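HAD-superfamily hydrolase, subfamily IA, variant 1 (PDB 3KZX) probably catalyses the hydrolysis of 2-phosphoglycolate to glycolate and phosphate, as a phosphatase of the haloacid dehalogenase-like superfamily. Local coordinates at residues 53-58 with 83-88; 123-128 with 157-162; 29-34 with 184-189; 178-183 with 196-201. All blocks are in the same frame, centred on the assembly; numbering follows the deposited sequence.

How the contacts relate
Contacts 2, 3 and 4 belong to the parallel-sheet core. Contacts 2 and 3 have centres about 9 Å apart and together build the probable active site at the C-terminal ends of the strands. The salt bridge from Lys159 NZ to Asp189 OD1, 2.6 Å long, joins them. Contact 4 lies beside contact 3 in the same sheet, with centres about 12 Å apart. There Ile29 O meets Ile183 N at 2.8 Å, a probable hydrogen bond. Contact 1 lies in the helical cap beside the probable site. It is centred about 22 Å from contact 3, and their nearest atoms are about 6 Å apart, without touching.

Contact 1 (53-58 with 83-88); sequences DQMGYK and KEATIL
Met55 lays its thioether along the flank of the helix that carries Glu84, Ala85 and Leu88. Met55 CG meets Leu88 CD2 at 3.7 Å. Met55 SD rests near the backbone and methyl of Ala85, 3.7 Å from Ala85 CA and 3.8 Å from Ala85 CB. The chain then bends at the last torsion (chi3 70°) and turns CE onto Glu84. Met55 CE lies 3.4 Å from Glu84 CD. The carboxylate has a stronger partner, because Glu84 OE2 forms a salt bridge with Arg81. Arg81 also binds Met55 O, so it ties both sides together. Helices 45-54, 70-78 and 82-95 pack here as part of a helical cap, inserted after the first core strand as in related enzymes of this subfamily. Ala85 also touches Phe48 and Leu78, and Leu88 touches Val51. Helix 45-54 ends in a Schellman motif, with Gly56 at positive phi. Gln54 runs antiparallel alongside Leu88, and Gln54 NE2 comes within 3.5 Å of Leu88 CD2. Water 1 donates to Leu88 O at 2.7 Å and accepts a weak bond from Gln54 NE2 at 3.4 Å.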
loop_
_atom_site.group_PDB
_atom_site.type_symbol
_atom_site.label_atom_id
_atom_site.label_comp_id
_atom_site.label_asym_id
_atom_site.label_seq_id
_atom_site.Cartn_x
_atom_site.Cartn_y
_atom_site.Cartn_z
ATOM N N ASP A 53 7.243 16.654 -16.080
ATOM C CA ASP A 53 8.160 17.816 -15.928
ATOM C C ASP A 53 9.576 17.432 -15.458
ATOM O O ASP A 53 10.566 17.752 -16.151
ATOM C CB ASP A 53 7.583 18.824 -14.931
ATOM C CG ASP A 53 7.045 20.042 -15.595
ATOM O OD1 ASP A 53 7.754 21.095 -15.539
ATOM O OD2 ASP A 53 5.950 19.934 -16.208
ATOM N N GLN A 54 9.660 16.781 -14.292
ATOM C CA GLN A 54 10.937 16.269 -13.731
ATOM C C GLN A 54 11.662 15.417 -14.773
ATOM O O GLN A 54 12.892 15.488 -14.907
ATOM C CB GLN A 54 10.744 15.396 -12.482
ATOM C CG GLN A 54 10.085 16.019 -11.233
ATOM C CD GLN A 54 9.587 14.952 -10.232
ATOM O OE1 GLN A 54 8.406 14.919 -9.845
ATOM N NE2 GLN A 54 10.495 14.062 -9.822
ATOM N N MET A 55 10.895 14.637 -15.530
ATOM C CA MET A 55 11.444 13.710 -16.516
ATOM C C MET A 55 11.805 14.416 -17.821
ATOM O O MET A 55 12.266 13.774 -18.764
ATOM C CB MET A 55 10.454 12.560 -16.781
ATOM C CG MET A 55 10.188 11.680 -15.559
ATOM S SD MET A 55 9.121 10.218 -15.765
ATOM C CE MET A 55 10.136 9.100 -16.757
ATOM N N GLY A 56 11.579 15.731 -17.874
ATOM C CA GLY A 56 11.978 16.555 -19.026
ATOM C C GLY A 56 10.888 16.743 -20.056
ATOM O O GLY A 56 11.032 17.568 -20.940
ATOM N N TYR A 57 9.786 15.994 -19.971
ATOM C CA TYR A 57 8.782 16.092 -21.016
ATOM C C TYR A 57 8.160 17.497 -21.027
ATOM O O TYR A 57 7.995 18.147 -19.991
ATOM C CB TYR A 57 7.691 15.029 -20.882
ATOM C CG TYR A 57 8.136 13.591 -21.132
ATOM C CD1 TYR A 57 7.908 12.959 -22.358
ATOM C CD2 TYR A 57 8.774 12.866 -20.140
ATOM C CE1 TYR A 57 8.306 11.637 -22.567
ATOM C CE2 TYR A 57 9.169 11.559 -20.336
ATOM C CZ TYR A 57 8.938 10.948 -21.541
ATOM O OH TYR A 57 9.348 9.642 -21.695
ATOM N N LYS A 58 7.911 17.981 -22.234
ATOM C CA LYS A 58 6.917 19.008 -22.503
ATOM C C LYS A 58 6.396 18.432 -23.797
ATOM O O LYS A 58 6.907 17.390 -24.215
ATOM C CB LYS A 58 7.558 20.385 -22.698
ATOM N N LYS A 83 8.378 2.537 -15.880
ATOM C CA LYS A 83 8.758 2.136 -14.535
ATOM C C LYS A 83 9.344 3.307 -13.742
ATOM O O LYS A 83 8.945 3.525 -12.607
ATOM C CB LYS A 83 9.730 0.959 -14.550
ATOM N N GLU A 84 10.251 4.071 -14.350
ATOM C CA GLU A 84 10.803 5.265 -13.703
ATOM C C GLU A 84 9.674 6.239 -13.347
ATOM O O GLU A 84 9.641 6.771 -12.264
ATOM C CB GLU A 84 11.842 5.948 -14.612
ATOM C CG GLU A 84 12.023 7.449 -14.370
ATOM C CD GLU A 84 13.075 8.097 -15.265
ATOM O OE1 GLU A 84 13.504 7.500 -16.272
ATOM O OE2 GLU A 84 13.451 9.245 -14.978
ATOM N N ALA A 85 8.739 6.451 -14.268
ATOM C CA ALA A 85 7.586 7.305 -14.005
ATOM C C ALA A 85 6.822 6.816 -12.778
ATOM O O ALA A 85 6.480 7.613 -11.899
ATOM C CB ALA A 85 6.682 7.375 -15.221
ATOM N N THR A 86 6.596 5.513 -12.662
ATOM C CA THR A 86 5.813 5.008 -11.509
ATOM C C THR A 86 6.554 5.187 -10.160
ATOM O O THR A 86 5.936 5.425 -9.128
ATOM C CB THR A 86 5.404 3.552 -11.695
ATOM O OG1 THR A 86 6.569 2.721 -11.674
ATOM C CG2 THR A 86 4.690 3.394 -13.009
ATOM N N ILE A 87 7.870 5.079 -10.193
ATOM C CA ILE A 87 8.706 5.371 -9.045
ATOM C C ILE A 87 8.590 6.835 -8.592
ATOM O O ILE A 87 8.402 7.104 -7.410
ATOM C CB ILE A 87 10.196 5.028 -9.321
ATOM C CG1 ILE A 87 10.392 3.502 -9.435
ATOM C CG2 ILE A 87 11.097 5.594 -8.192
ATOM C CD1 ILE A 87 11.574 3.067 -10.208
ATOM N N LEU A 88 8.773 7.766 -9.514
ATOM C CA LEU A 88 8.640 9.190 -9.213
ATOM C C LEU A 88 7.257 9.506 -8.699
ATOM O O LEU A 88 7.111 10.265 -7.727
ATOM C CB LEU A 88 8.941 10.065 -10.454
ATOM C CG LEU A 88 10.391 10.485 -10.604
ATOM C CD1 LEU A 88 11.356 9.299 -10.472
ATOM C CD2 LEU A 88 10.628 11.269 -11.911
HETATM O O HOH W 1 8.850 12.313 -7.412
#

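Contact 2 (123-128 with 157-162)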
loop_
_atom_site.group_PDB
_atom_site.type_symbol
_atom_site.label_atom_id
_atom_site.label_comp_id
_atom_site.label_asym_id
_atom_site.label_seq_id
_atom_site.Cartn_x
_atom_site.Cartn_y
_atom_site.Cartn_z
ATOM N N ALA A 123 -2.938 -3.540 10.987
ATOM C CA ALA A 123 -2.205 -2.289 10.974
ATOM C C ALA A 123 -1.846 -1.882 9.571
ATOM O O ALA A 123 -1.915 -2.711 8.650
ATOM C CB ALA A 123 -0.962 -2.403 11.834
ATOM N N ILE A 124 -1.508 -0.597 9.404
ATOM C CA ILE A 124 -0.907 -0.093 8.155
ATOM C C ILE A 124 0.518 0.353 8.435
ATOM O O ILE A 124 0.799 1.031 9.440
ATOM C CB ILE A 124 -1.730 1.048 7.541
ATOM C CG1 ILE A 124 -3.014 0.475 6.891
ATOM C CG2 ILE A 124 -0.946 1.912 6.474
ATOM C CD1 ILE A 124 -4.073 1.510 6.733
ATOM N N VAL A 125 1.412 -0.053 7.545
ATOM C CA VAL A 125 2.785 0.452 7.526
ATOM C C VAL A 125 3.146 0.929 6.104
ATOM O O VAL A 125 3.216 0.123 5.184
ATOM C CB VAL A 125 3.778 -0.590 8.023
ATOM C CG1 VAL A 125 5.240 -0.073 7.949
ATOM C CG2 VAL A 125 3.432 -0.983 9.453
ATOM N N SER A 126 3.378 2.247 5.979
ATOM C CA SER A 126 3.524 2.959 4.736
ATOM C C SER A 126 4.648 3.985 4.835
ATOM O O SER A 126 4.906 4.517 5.932
ATOM C CB SER A 126 2.209 3.699 4.421
ATOM O OG SER A 126 2.339 4.507 3.264
ATOM N N ASN A 127 5.300 4.280 3.704
ATOM C CA ASN A 127 6.242 5.393 3.617
ATOM C C ASN A 127 5.594 6.747 3.282
ATOM O O ASN A 127 6.280 7.766 3.226
ATOM C CB ASN A 127 7.393 5.082 2.651
ATOM C CG ASN A 127 8.422 4.117 3.250
ATOM O OD1 ASN A 127 8.295 3.649 4.414
ATOM N ND2 ASN A 127 9.465 3.811 2.448
ATOM N N LYS A 128 4.286 6.765 3.095
ATOM C CA LYS A 128 3.573 8.022 3.027
ATOM C C LYS A 128 3.687 8.777 4.353
ATOM O O LYS A 128 3.672 8.182 5.432
ATOM C CB LYS A 128 2.111 7.814 2.674
ATOM C CG LYS A 128 1.311 9.081 2.480
ATOM C CD LYS A 128 -0.120 8.773 2.083
ATOM C CE LYS A 128 -0.954 10.007 1.976
ATOM N NZ LYS A 128 -0.430 10.955 0.942
ATOM N N THR A 157 13.073 5.867 10.932
ATOM C CA THR A 157 13.448 5.336 9.619
ATOM C C THR A 157 12.198 5.014 8.779
ATOM O O THR A 157 11.050 5.212 9.218
ATOM C CB THR A 157 14.393 4.089 9.766
ATOM O OG1 THR A 157 13.727 3.085 10.548
ATOM C CG2 THR A 157 15.737 4.482 10.450
ATOM N N ILE A 158 12.423 4.560 7.566
ATOM C CA ILE A 158 11.327 4.163 6.655
ATOM C C ILE A 158 11.653 2.772 6.110
ATOM O O ILE A 158 12.781 2.315 6.246
ATOM C CB ILE A 158 11.140 5.203 5.498
ATOM C CG1 ILE A 158 12.452 5.479 4.771
ATOM C CG2 ILE A 158 10.557 6.532 6.024
ATOM C CD1 ILE A 158 12.315 6.406 3.499
ATOM N N LYS A 159 10.678 2.107 5.490
ATOM C CA LYS A 159 10.915 0.815 4.841
ATOM C C LYS A 159 11.951 1.090 3.777
ATOM O O LYS A 159 11.931 2.180 3.170
ATOM C CB LYS A 159 9.610 0.259 4.237
ATOM C CG LYS A 159 8.510 -0.031 5.300
ATOM C CD LYS A 159 7.177 -0.448 4.640
ATOM C CE LYS A 159 6.571 0.665 3.772
ATOM N NZ LYS A 159 5.324 0.205 3.070
ATOM N N PRO A 160 12.882 0.143 3.563
ATOM C CA PRO A 160 12.899 -1.273 4.005
ATOM C C PRO A 160 13.421 -1.565 5.427
ATOM O O PRO A 160 13.561 -2.737 5.788
ATOM C CB PRO A 160 13.824 -1.928 2.997
ATOM C CG PRO A 160 14.784 -0.849 2.672
ATOM C CD PRO A 160 14.000 0.425 2.649
ATOM N N SER A 161 13.688 -0.539 6.219
ATOM C CA SER A 161 14.035 -0.772 7.616
ATOM C C SER A 161 12.885 -1.546 8.241
ATOM O O SER A 161 11.720 -1.280 7.916
ATOM C CB SER A 161 14.184 0.533 8.412
ATOM O OG SER A 161 14.277 0.251 9.815
ATOM N N PRO A 162 13.202 -2.455 9.169
ATOM C CA PRO A 162 12.166 -3.125 9.950
ATOM C C PRO A 162 11.476 -2.247 10.996
ATOM O O PRO A 162 10.374 -2.593 11.457
ATOM C CB PRO A 162 12.925 -4.266 10.619
ATOM C CG PRO A 162 14.278 -3.707 10.827
ATOM C CD PRO A 162 14.544 -2.939 9.540
HETATM O O HOH W 2 5.371 2.550 1.345
#
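Val125 receives the far end of Lys159 in two ways. Val125 CG1 lies 3.9 Å from Lys159 CD, where the two side chains run at a slant to each other. Val125 O accepts from Lys159 NZ at 3.0 Å, with the nitrogen tilted 33° from the carbonyl plane. The lysine gets there by a bend at chi3 (-63°), beyond an extended start. The same NZ forms salt bridges to Asp31 and Asp189. Ser126 follows, and its backbone passes close to the ammonium group. Ser126 CB points away from 157-162, and its OG accepts from Lys128 N, an ST turn. Ser126 and Lys159 occupy the places of the motif II serine and motif III lysine of the HAD fold, so the contact probably lines the active site. Asn127 comes next and grips the backbone of Lys159 with both ends of its amide. Asn127 OD1 takes Lys159 N on a lone pair in the carbonyl plane, at 3.0 Å. Asn127 ND2 donates to Lys159 O at 3.0 Å in a nearly straight bond, 167° at the hydrogen, and the acceptor lies in the amide plane. The two bonds fix the rotation of the amide, just ahead of the cis peptide to Pro160. Ile158 crosses the amide at about a right angle, with Ile158 CB 3.4 Å from Asn127 OD1. Water 2 accepts from both Asn127 N and Lys159 NZ.

Contact 3 (29-34 with 184-189)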
loop_
_atom_site.group_PDB
_atom_site.type_symbol
_atom_site.label_atom_id
_atom_site.label_comp_id
_atom_site.label_asym_id
_atom_site.label_seq_id
_atom_site.Cartn_x
_atom_site.Cartn_y
_atom_site.Cartn_z
ATOM N N ILE A 29 -0.652 -6.861 8.576
ATOM C CA ILE A 29 -0.177 -5.516 8.276
ATOM C C ILE A 29 -0.343 -5.283 6.775
ATOM O O ILE A 29 -0.031 -6.157 5.986
ATOM C CB ILE A 29 1.303 -5.321 8.701
ATOM C CG1 ILE A 29 1.485 -5.626 10.200
ATOM C CG2 ILE A 29 1.753 -3.863 8.434
ATOM C CD1 ILE A 29 2.925 -5.548 10.660
ATOM N N PHE A 30 -0.817 -4.081 6.398
ATOM C CA PHE A 30 -1.018 -3.705 5.003
ATOM C C PHE A 30 -0.191 -2.505 4.635
ATOM O O PHE A 30 -0.076 -1.587 5.421
ATOM C CB PHE A 30 -2.475 -3.315 4.740
ATOM C CG PHE A 30 -3.457 -4.450 4.844
ATOM C CD1 PHE A 30 -3.791 -5.202 3.712
ATOM C CD2 PHE A 30 -4.058 -4.779 6.051
ATOM C CE1 PHE A 30 -4.687 -6.233 3.783
ATOM C CE2 PHE A 30 -4.971 -5.843 6.120
ATOM C CZ PHE A 30 -5.284 -6.548 4.994
ATOM N N ASP A 31 0.334 -2.480 3.422
ATOM C CA ASP A 31 0.795 -1.228 2.866
ATOM C C ASP A 31 -0.412 -0.510 2.281
ATOM O O ASP A 31 -1.474 -1.130 2.072
ATOM C CB ASP A 31 1.823 -1.519 1.778
ATOM C CG ASP A 31 2.715 -0.300 1.450
ATOM O OD1 ASP A 31 2.506 0.803 1.997
ATOM O OD2 ASP A 31 3.651 -0.487 0.656
ATOM N N TRP A 32 -0.261 0.792 2.025
ATOM C CA TRP A 32 -1.339 1.625 1.558
ATOM C C TRP A 32 -1.284 1.738 0.009
ATOM O O TRP A 32 -2.007 1.039 -0.710
ATOM C CB TRP A 32 -1.267 2.985 2.296
ATOM C CG TRP A 32 -2.340 3.931 2.013
ATOM C CD1 TRP A 32 -2.222 5.123 1.353
ATOM C CD2 TRP A 32 -3.734 3.785 2.323
ATOM N NE1 TRP A 32 -3.446 5.730 1.254
ATOM C CE2 TRP A 32 -4.390 4.932 1.846
ATOM C CE3 TRP A 32 -4.486 2.793 2.962
ATOM C CZ2 TRP A 32 -5.765 5.126 1.993
ATOM C CZ3 TRP A 32 -5.859 2.987 3.101
ATOM C CH2 TRP A 32 -6.478 4.147 2.614
ATOM N N TYR A 33 -0.376 2.547 -0.508
ATOM C CA TYR A 33 -0.330 2.782 -1.941
ATOM C C TYR A 33 0.092 1.505 -2.690
ATOM O O TYR A 33 1.074 0.895 -2.342
ATOM C CB TYR A 33 0.655 3.896 -2.287
ATOM C CG TYR A 33 0.192 5.317 -1.998
ATOM C CD1 TYR A 33 -1.137 5.713 -2.201
ATOM C CD2 TYR A 33 1.088 6.261 -1.584
ATOM C CE1 TYR A 33 -1.533 7.003 -1.935
ATOM C CE2 TYR A 33 0.707 7.582 -1.341
ATOM C CZ TYR A 33 -0.596 7.945 -1.501
ATOM O OH TYR A 33 -0.939 9.267 -1.277
ATOM N N ASN A 34 -0.673 1.133 -3.725
ATOM C CA ASN A 34 -0.388 -0.038 -4.572
ATOM C C ASN A 34 -0.577 -1.410 -3.902
ATOM O O ASN A 34 -0.285 -2.448 -4.490
ATOM C CB ASN A 34 0.963 0.131 -5.256
ATOM C CG ASN A 34 1.060 1.479 -5.959
ATOM O OD1 ASN A 34 0.281 1.768 -6.872
ATOM N ND2 ASN A 34 1.962 2.335 -5.501
ATOM N N GLY A 184 2.052 -6.596 1.097
ATOM C CA GLY A 184 2.671 -5.478 0.435
ATOM C C GLY A 184 3.067 -5.816 -0.982
ATOM O O GLY A 184 3.307 -6.984 -1.355
ATOM N N ASP A 185 3.154 -4.782 -1.791
ATOM C CA ASP A 185 3.447 -4.930 -3.216
ATOM C C ASP A 185 4.919 -4.825 -3.555
ATOM O O ASP A 185 5.348 -5.358 -4.588
ATOM C CB ASP A 185 2.702 -3.894 -4.049
ATOM C CG ASP A 185 3.162 -2.501 -3.751
ATOM O OD1 ASP A 185 2.866 -2.037 -2.650
ATOM O OD2 ASP A 185 3.848 -1.904 -4.599
ATOM N N SER A 186 5.689 -4.162 -2.708
ATOM C CA SER A 186 7.047 -3.760 -3.051
ATOM C C SER A 186 8.116 -4.631 -2.435
ATOM O O SER A 186 7.914 -5.301 -1.421
ATOM C CB SER A 186 7.308 -2.306 -2.619
ATOM O OG SER A 186 7.295 -2.199 -1.209
ATOM N N ILE A 187 9.296 -4.588 -3.057
ATOM C CA ILE A 187 10.482 -5.190 -2.450
ATOM C C ILE A 187 10.792 -4.613 -1.076
ATOM O O ILE A 187 11.147 -5.354 -0.166
ATOM C CB ILE A 187 11.728 -5.084 -3.361
ATOM C CG1 ILE A 187 11.518 -5.728 -4.754
ATOM C CG2 ILE A 187 12.983 -5.683 -2.634
ATOM C CD1 ILE A 187 10.529 -6.866 -4.829
ATOM N N SER A 188 10.680 -3.297 -0.898
ATOM C CA SER A 188 10.917 -2.724 0.411
ATOM C C SER A 188 9.930 -3.289 1.454
ATOM O O SER A 188 10.302 -3.470 2.611
ATOM C CB SER A 188 10.942 -1.169 0.411
ATOM O OG SER A 188 9.720 -0.609 0.024
ATOM N N ASP A 189 8.684 -3.556 1.062
ATOM C CA ASP A 189 7.742 -4.165 2.000
ATOM C C ASP A 189 8.207 -5.567 2.403
ATOM O O ASP A 189 8.194 -5.920 3.575
ATOM C CB ASP A 189 6.330 -4.273 1.404
ATOM C CG ASP A 189 5.669 -2.944 1.251
ATOM O OD1 ASP A 189 6.052 -1.996 1.976
ATOM O OD2 ASP A 189 4.738 -2.821 0.420
#
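Asp31 and Asp189 bring their carboxylates together at the centre of the contact. Asp31 OD2 lies 2.6 Å from Asp189 OD2, and the two carboxylate planes stand 79° apart. Asp31 reaches across with CG opposite its backbone N (chi1 -161°). Asp185 adds a third acid, with Asp185 OD1 3.7 Å from Asp31 OD2. Lys159 forms salt bridges with Asp31 and Asp189.

Two hydrogen bonds lie within the segments. Trp32 N donates to Asp31 OD1 at 2.8 Å, coming from above the carboxylate plane. Asp189 N donates to Ser186 OG at 3.0 Å, which caps the start of helix 187-195.

Van der Waals contact is made by Asp185 and Asn34. Asp185 CB sits 3.3 Å from Asn34 O, and Asp185 OD2 sits 3.6 Å from Asn34 CB. Outside this contact, Asn34 OD1 hydrogen-bonds to Thr39.

Asp31 matches the nucleophile of HAD relatives, and Gly184 to Asp189, Gly-Asp-Ser-Ile-Ser-Asp, fits the GDxxxD form of motif IV. The acids beside one lysine are consistent with a catalytic centre that binds a magnesium ion, as in relatives. Tyr33, however, holds the place of the usual second aspartate of the DxDxT motif, so the phosphatase assignment stays tentative.

Contact 4 (178-183 with 196-201)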
loop_
_atom_site.group_PDB
_atom_site.type_symbol
_atom_site.label_atom_id
_atom_site.label_comp_id
_atom_site.label_asym_id
_atom_site.label_seq_id
_atom_site.Cartn_x
_atom_site.Cartn_y
_atom_site.Cartn_z
ATOM N N LYS A 178 6.311 -15.309 12.351
ATOM C CA LYS A 178 5.861 -15.697 11.040
ATOM C C LYS A 178 4.341 -15.826 10.962
ATOM O O LYS A 178 3.794 -16.097 9.883
ATOM C CB LYS A 178 6.589 -16.966 10.591
ATOM C CG LYS A 178 8.160 -16.713 10.433
ATOM C CD LYS A 178 8.477 -15.755 9.215
ATOM C CE LYS A 178 9.940 -15.292 9.176
ATOM N NZ LYS A 178 10.238 -14.313 8.030
ATOM N N GLU A 179 3.638 -15.617 12.076
ATOM C CA GLU A 179 2.175 -15.490 12.032
ATOM C C GLU A 179 1.685 -14.048 11.838
ATOM O O GLU A 179 0.489 -13.806 11.691
ATOM C CB GLU A 179 1.538 -16.075 13.300
ATOM C CG GLU A 179 1.484 -17.602 13.292
ATOM C CD GLU A 179 2.851 -18.222 13.500
ATOM O OE1 GLU A 179 3.487 -17.951 14.546
ATOM O OE2 GLU A 179 3.300 -18.979 12.608
ATOM N N VAL A 180 2.600 -13.088 11.854
ATOM C CA VAL A 180 2.290 -11.742 11.433
ATOM C C VAL A 180 2.474 -11.678 9.910
ATOM O O VAL A 180 3.564 -11.889 9.400
ATOM C CB VAL A 180 3.194 -10.713 12.119
ATOM C CG1 VAL A 180 2.880 -9.297 11.602
ATOM C CG2 VAL A 180 2.995 -10.778 13.677
ATOM N N PHE A 181 1.396 -11.439 9.178
ATOM C CA PHE A 181 1.453 -11.330 7.709
ATOM C C PHE A 181 1.595 -9.869 7.307
ATOM O O PHE A 181 0.779 -9.033 7.728
ATOM C CB PHE A 181 0.161 -11.857 7.039
ATOM C CG PHE A 181 -0.139 -13.330 7.273
ATOM C CD1 PHE A 181 0.743 -14.177 7.941
ATOM C CD2 PHE A 181 -1.289 -13.886 6.705
ATOM C CE1 PHE A 181 0.445 -15.533 8.121
ATOM C CE2 PHE A 181 -1.598 -15.246 6.873
ATOM C CZ PHE A 181 -0.736 -16.064 7.583
ATOM N N PHE A 182 2.617 -9.542 6.520
ATOM C CA PHE A 182 2.754 -8.207 5.968
ATOM C C PHE A 182 2.447 -8.278 4.480
ATOM O O PHE A 182 3.281 -8.727 3.688
ATOM C CB PHE A 182 4.163 -7.614 6.216
ATOM C CG PHE A 182 4.312 -6.132 5.809
ATOM C CD1 PHE A 182 5.510 -5.481 5.996
ATOM C CD2 PHE A 182 3.287 -5.416 5.217
ATOM C CE1 PHE A 182 5.699 -4.166 5.612
ATOM C CE2 PHE A 182 3.470 -4.060 4.842
ATOM C CZ PHE A 182 4.690 -3.452 5.070
ATOM N N ILE A 183 1.229 -7.838 4.129
ATOM C CA ILE A 183 0.758 -7.765 2.743
ATOM C C ILE A 183 1.208 -6.462 2.111
ATOM O O ILE A 183 0.875 -5.389 2.546
ATOM C CB ILE A 183 -0.771 -7.932 2.595
ATOM C CG1 ILE A 183 -1.224 -9.252 3.206
ATOM C CG2 ILE A 183 -1.145 -7.883 1.075
ATOM C CD1 ILE A 183 -2.755 -9.313 3.511
ATOM N N ALA A 196 12.087 -7.731 10.031
ATOM C CA ALA A 196 11.285 -7.669 11.257
ATOM C C ALA A 196 10.890 -9.025 11.842
ATOM O O ALA A 196 10.293 -9.058 12.899
ATOM C CB ALA A 196 10.012 -6.848 11.033
ATOM N N GLY A 197 11.189 -10.109 11.145
ATOM C CA GLY A 197 10.859 -11.458 11.630
ATOM C C GLY A 197 9.434 -11.896 11.321
ATOM O O GLY A 197 8.914 -12.832 11.974
ATOM N N CYS A 198 8.815 -11.229 10.350
ATOM C CA CYS A 198 7.416 -11.420 9.990
ATOM C C CYS A 198 7.299 -12.084 8.603
ATOM O O CYS A 198 8.297 -12.293 7.932
ATOM C CB CYS A 198 6.682 -10.080 10.016
ATOM S SG CYS A 198 6.632 -9.289 11.633
ATOM N N LEU A 199 6.095 -12.479 8.222
ATOM C CA LEU A 199 5.884 -13.192 6.981
ATOM C C LEU A 199 5.430 -12.202 5.921
ATOM O O LEU A 199 4.301 -11.677 5.981
ATOM C CB LEU A 199 4.793 -14.272 7.109
ATOM C CG LEU A 199 4.693 -15.235 5.936
ATOM C CD1 LEU A 199 5.911 -16.168 5.915
ATOM C CD2 LEU A 199 3.347 -16.038 5.999
ATOM N N PRO A 200 6.254 -12.030 4.887
ATOM C CA PRO A 200 5.782 -11.250 3.757
ATOM C C PRO A 200 4.786 -12.007 2.903
ATOM O O PRO A 200 4.960 -13.195 2.674
ATOM C CB PRO A 200 7.061 -10.983 2.980
ATOM C CG PRO A 200 7.912 -12.191 3.236
ATOM C CD PRO A 200 7.546 -12.673 4.630
ATOM N N ILE A 201 3.746 -11.327 2.448
ATOM C CA ILE A 201 2.883 -11.812 1.363
ATOM C C ILE A 201 2.905 -10.733 0.253
ATOM O O ILE A 201 2.526 -9.587 0.488
ATOM C CB ILE A 201 1.461 -12.071 1.853
ATOM C CG1 ILE A 201 1.490 -13.067 3.007
ATOM C CG2 ILE A 201 0.590 -12.606 0.703
ATOM C CD1 ILE A 201 0.098 -13.454 3.530
#
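Phe181 lies beside Leu199 and Ile201 on one face of the parallel sheet. Strands 180-184 and 199-203 are the two strands of a beta-alpha-beta crossover, joined by helix 187-195, in the Rossmann-like core of the HAD fold. From its CB, Phe181 first meets Ile201 CD1 at 3.9 Å. CG meets the same methyl. Phe181 CD2 comes closest to Ile201 CD1, at 3.5 Å, and CE2 grazes it. On the other flank of the ring, CD1 and CE1 of Phe181 meet Leu199 CD2, with CE1 at 3.6 Å. Both methyls approach obliquely. Leu199 points the same way as the ring, and Ile201 crosses it at a slant.

The backbones are held by three hydrogen bonds. Leu199 N donates to Val180 O at 2.9 Å, almost in line with the carbonyl. Phe182 N donates to Leu199 O, and Ile201 N donates to Phe182 O in a bond of 176° at the hydrogen. Phe182 and Pro200 point to the other face, where both touch Ala193 of the crossover helix. At the start of strand 180-184, Val180 CG1 packs on Cys198 SG, 3.8 Å away. Lys178 bends at chi2 (-69°), and its NZ donates to Cys198 O at 2.8 Å from above the carbonyl plane.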